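Local coordinates for protein L-threonine-O-3-phosphate decarboxylase (Porphyromonas gingivalis, PDB 3FKD) that probably binds pyridoxal 5'-phosphate and is thought to decarboxylate L-threonine O-3-phosphate, at residues I94-F99 with N309-D314. Sequence-based numbering, arbitrary orientation.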
ATOM      1  N   ILE A  94      -7.391 -20.636  12.753  1.00 25.63           N
ATOM      2  CA  ILE A  94      -8.258 -19.538  12.375  1.00 24.49           C
ATOM      3  C   ILE A  94      -9.754 -19.856  12.672  1.00 26.45           C
ATOM      4  O   ILE A  94     -10.291 -20.846  12.199  1.00 27.06           O
ATOM      5  CB  ILE A  94      -8.076 -19.223  10.888  1.00 24.42           C
ATOM      6  CG1 ILE A  94      -6.600 -18.891  10.568  1.00 25.58           C
ATOM      7  CG2 ILE A  94      -8.994 -18.124  10.472  1.00 24.54           C
ATOM      8  CD1 ILE A  94      -6.301 -18.684   9.088  1.00 23.40           C
ATOM      9  N   ALA A  95     -10.419 -19.030  13.469  1.00 24.40           N
ATOM     10  CA  ALA A  95     -11.853 -19.190  13.655  1.00 26.52           C
ATOM     11  C   ALA A  95     -12.606 -18.781  12.389  1.00 24.73           C
ATOM     12  O   ALA A  95     -12.224 -17.846  11.726  1.00 24.53           O
ATOM     13  CB  ALA A  95     -12.327 -18.399  14.842  1.00 25.81           C
ATOM     14  N   ILE A  96     -13.649 -19.518  12.041  1.00 24.86           N
ATOM     15  CA  ILE A  96     -14.478 -19.196  10.897  1.00 24.63           C
ATOM     16  C   ILE A  96     -15.966 -19.217  11.300  1.00 29.98           C
ATOM     17  O   ILE A  96     -16.349 -19.845  12.295  1.00 31.21           O
ATOM     18  CB  ILE A  96     -14.255 -20.203   9.757  1.00 27.04           C
ATOM     19  CG1 ILE A  96     -14.215 -21.622  10.317  1.00 29.84           C
ATOM     20  CG2 ILE A  96     -12.970 -19.916   9.014  1.00 27.09           C
ATOM     21  CD1 ILE A  96     -14.504 -22.712   9.299  1.00 29.76           C
ATOM     22  N   PRO A  97     -16.818 -18.501  10.555  1.00 27.50           N
ATOM     23  CA  PRO A  97     -16.363 -17.632   9.469  1.00 24.54           C
ATOM     24  C   PRO A  97     -15.568 -16.442  10.012  1.00 24.55           C
ATOM     25  O   PRO A  97     -15.661 -16.123  11.218  1.00 23.87           O
ATOM     26  CB  PRO A  97     -17.661 -17.155   8.817  1.00 23.97           C
ATOM     27  CG  PRO A  97     -18.785 -17.566   9.744  1.00 27.99           C
ATOM     28  CD  PRO A  97     -18.230 -18.296  10.917  1.00 25.99           C
ATOM     29  N   SER A  98     -14.810 -15.791   9.126  1.00 24.81           N
ATOM     30  CA  SER A  98     -13.997 -14.614   9.460  1.00 22.18           C
ATOM     31  C   SER A  98     -13.525 -13.901   8.198  1.00 22.77           C
ATOM     32  O   SER A  98     -13.669 -14.415   7.102  1.00 23.85           O
ATOM     33  CB  SER A  98     -12.802 -15.017  10.312  1.00 21.72           C
ATOM     34  OG  SER A  98     -12.104 -16.099   9.707  1.00 21.63           O
ATOM     35  N   PHE A  99     -12.981 -12.701   8.359  1.00 22.47           N
ATOM     36  CA  PHE A  99     -12.373 -11.953   7.253  1.00 22.90           C
ATOM     37  C   PHE A  99     -11.430 -12.864   6.428  1.00 20.76           C
ATOM     38  O   PHE A  99     -10.484 -13.411   6.958  1.00 20.29           O
ATOM     39  CB  PHE A  99     -11.622 -10.728   7.837  1.00 22.30           C
ATOM     40  CG  PHE A  99     -11.175  -9.733   6.818  1.00 20.32           C
ATOM     41  CD1 PHE A  99     -12.061  -9.231   5.875  1.00 22.51           C
ATOM     42  CD2 PHE A  99      -9.891  -9.259   6.827  1.00 20.16           C
ATOM     43  CE1 PHE A  99     -11.652  -8.291   4.951  1.00 20.76           C
ATOM     44  CE2 PHE A  99      -9.470  -8.328   5.891  1.00 19.95           C
ATOM     45  CZ  PHE A  99     -10.345  -7.857   4.957  1.00 21.51           C
ATOM     46  N   ASN A 309     -19.414 -16.571   0.264  1.00 27.08           N
ATOM     47  CA  ASN A 309     -17.992 -16.862   0.095  1.00 26.62           C
ATOM     48  C   ASN A 309     -17.192 -16.902   1.394  1.00 28.37           C
ATOM     49  O   ASN A 309     -15.970 -16.947   1.362  1.00 30.22           O
ATOM     50  CB  ASN A 309     -17.332 -15.933  -0.939  1.00 24.19           C
ATOM     51  CG  ASN A 309     -17.195 -14.471  -0.456  1.00 27.52           C
ATOM     52  OD1 ASN A 309     -17.820 -14.030   0.531  1.00 26.45           O
ATOM     53  ND2 ASN A 309     -16.372 -13.714  -1.168  1.00 26.49           N
ATOM     54  N   PHE A 310     -17.880 -16.852   2.528  1.00 27.52           N
ATOM     55  CA  PHE A 310     -17.228 -17.028   3.813  1.00 27.16           C
ATOM     56  C   PHE A 310     -17.105 -18.525   4.094  1.00 28.02           C
ATOM     57  O   PHE A 310     -18.059 -19.282   3.933  1.00 26.64           O
ATOM     58  CB  PHE A 310     -18.033 -16.349   4.946  1.00 28.29           C
ATOM     59  CG  PHE A 310     -17.685 -14.887   5.174  1.00 28.01           C
ATOM     60  CD1 PHE A 310     -16.540 -14.528   5.879  1.00 25.91           C
ATOM     61  CD2 PHE A 310     -18.508 -13.872   4.699  1.00 25.47           C
ATOM     62  CE1 PHE A 310     -16.237 -13.201   6.113  1.00 23.26           C
ATOM     63  CE2 PHE A 310     -18.155 -12.536   4.896  1.00 24.19           C
ATOM     64  CZ  PHE A 310     -17.035 -12.214   5.612  1.00 20.94           C
ATOM     65  N   ARG A 311     -15.921 -18.946   4.504  1.00 28.61           N
ATOM     66  CA  ARG A 311     -15.733 -20.295   4.968  1.00 29.10           C
ATOM     67  C   ARG A 311     -16.735 -20.641   6.056  1.00 31.33           C
ATOM     68  O   ARG A 311     -16.823 -19.958   7.093  1.00 30.73           O
ATOM     69  CB  ARG A 311     -14.326 -20.476   5.483  1.00 30.37           C
ATOM     70  CG  ARG A 311     -13.617 -21.626   4.805  1.00 32.89           C
ATOM     71  CD  ARG A 311     -12.658 -22.317   5.772  1.00 35.99           C
ATOM     72  NE  ARG A 311     -11.497 -22.964   5.146  1.00 38.32           N
ATOM     73  CZ  ARG A 311     -11.140 -22.870   3.865  1.00 42.36           C
ATOM     74  NH1 ARG A 311     -11.857 -22.157   2.997  1.00 42.39           N
ATOM     75  NH2 ARG A 311     -10.033 -23.492   3.449  1.00 45.04           N
ATOM     76  N   GLY A 312     -17.518 -21.689   5.822  1.00 31.24           N
ATOM     77  CA  GLY A 312     -18.491 -22.092   6.825  1.00 30.46           C
ATOM     78  C   GLY A 312     -19.901 -21.552   6.674  1.00 32.49           C
ATOM     79  O   GLY A 312     -20.761 -21.800   7.540  1.00 34.20           O
ATOM     80  N   LEU A 313     -20.151 -20.827   5.582  1.00 29.85           N
ATOM     81  CA  LEU A 313     -21.497 -20.378   5.238  1.00 29.95           C
ATOM     82  C   LEU A 313     -21.824 -20.803   3.817  1.00 30.46           C
ATOM     83  O   LEU A 313     -20.937 -20.877   2.984  1.00 32.17           O
ATOM     84  CB  LEU A 313     -21.625 -18.850   5.369  1.00 29.89           C
ATOM     85  CG  LEU A 313     -21.036 -18.221   6.627  1.00 28.26           C
ATOM     86  CD1 LEU A 313     -21.240 -16.722   6.602  1.00 25.81           C
ATOM     87  CD2 LEU A 313     -21.644 -18.868   7.888  1.00 26.97           C
ATOM     88  N   ASP A 314     -23.096 -21.076   3.528  1.00 31.85           N
ATOM     89  CA  ASP A 314     -23.492 -21.422   2.155  1.00 32.75           C
ATOM     90  C   ASP A 314     -24.254 -20.243   1.495  1.00 32.83           C
ATOM     91  O   ASP A 314     -24.133 -19.104   1.944  1.00 32.52           O
ATOM     92  CB  ASP A 314     -24.297 -22.732   2.140  1.00 32.49           C
ATOM     93  CG  ASP A 314     -25.562 -22.654   2.987  1.00 34.80           C
ATOM     94  OD1 ASP A 314     -25.829 -21.583   3.570  1.00 33.89           O
ATOM     95  OD2 ASP A 314     -26.301 -23.657   3.057  1.00 40.92           O
TER
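P97 packs against the type II beta turn F310 to L313 and is central to the contact, its CA coming within 3.4 Å of R311 O. The peptide before P97 is cis, so the chain kinks as it leaves strand 91-96. CG of P97 meets CD2 of L313 at 3.6 Å, the two side chains crossing at about a right angle, and CB of P97 lies 4.0 Å from CB of F310. The turn is closed by L313 N bonding to F310 O, and at G312 the backbone (phi 94°) suits a residue without a side chain.

The F310 ring does not lie flat on the other segment. It offers its edge: CE1 sits 3.0 Å from S98 O, with F99 N also near the ring plane. CG of F310 stands anti to its own carbonyl carbon (chi1 -88°), which swings the ring toward S98. On the other flank, the aliphatic part of R311 slants across I96, CB reaching CG2 of I96 at 3.8 Å. The R311 chain bends at chi2 and carries its guanidinium on to a salt bridge with E103. Within 94-99, S98 OG bonds A95 O at 2.7 Å in the carbonyl plane, spanning the cis peptide, and P97 O takes a hydrogen bond from N139.

As in class I and II aminotransferases, the seven-stranded sheet probably marks the large domain and the loop 309-314 the small one, joined here. No hydrogen bond crosses between the segments: they meet by apolar fit, the polarised F310 edge probably adding weak attraction to S98 O, while directional bonds stay within each segment or go to other residues.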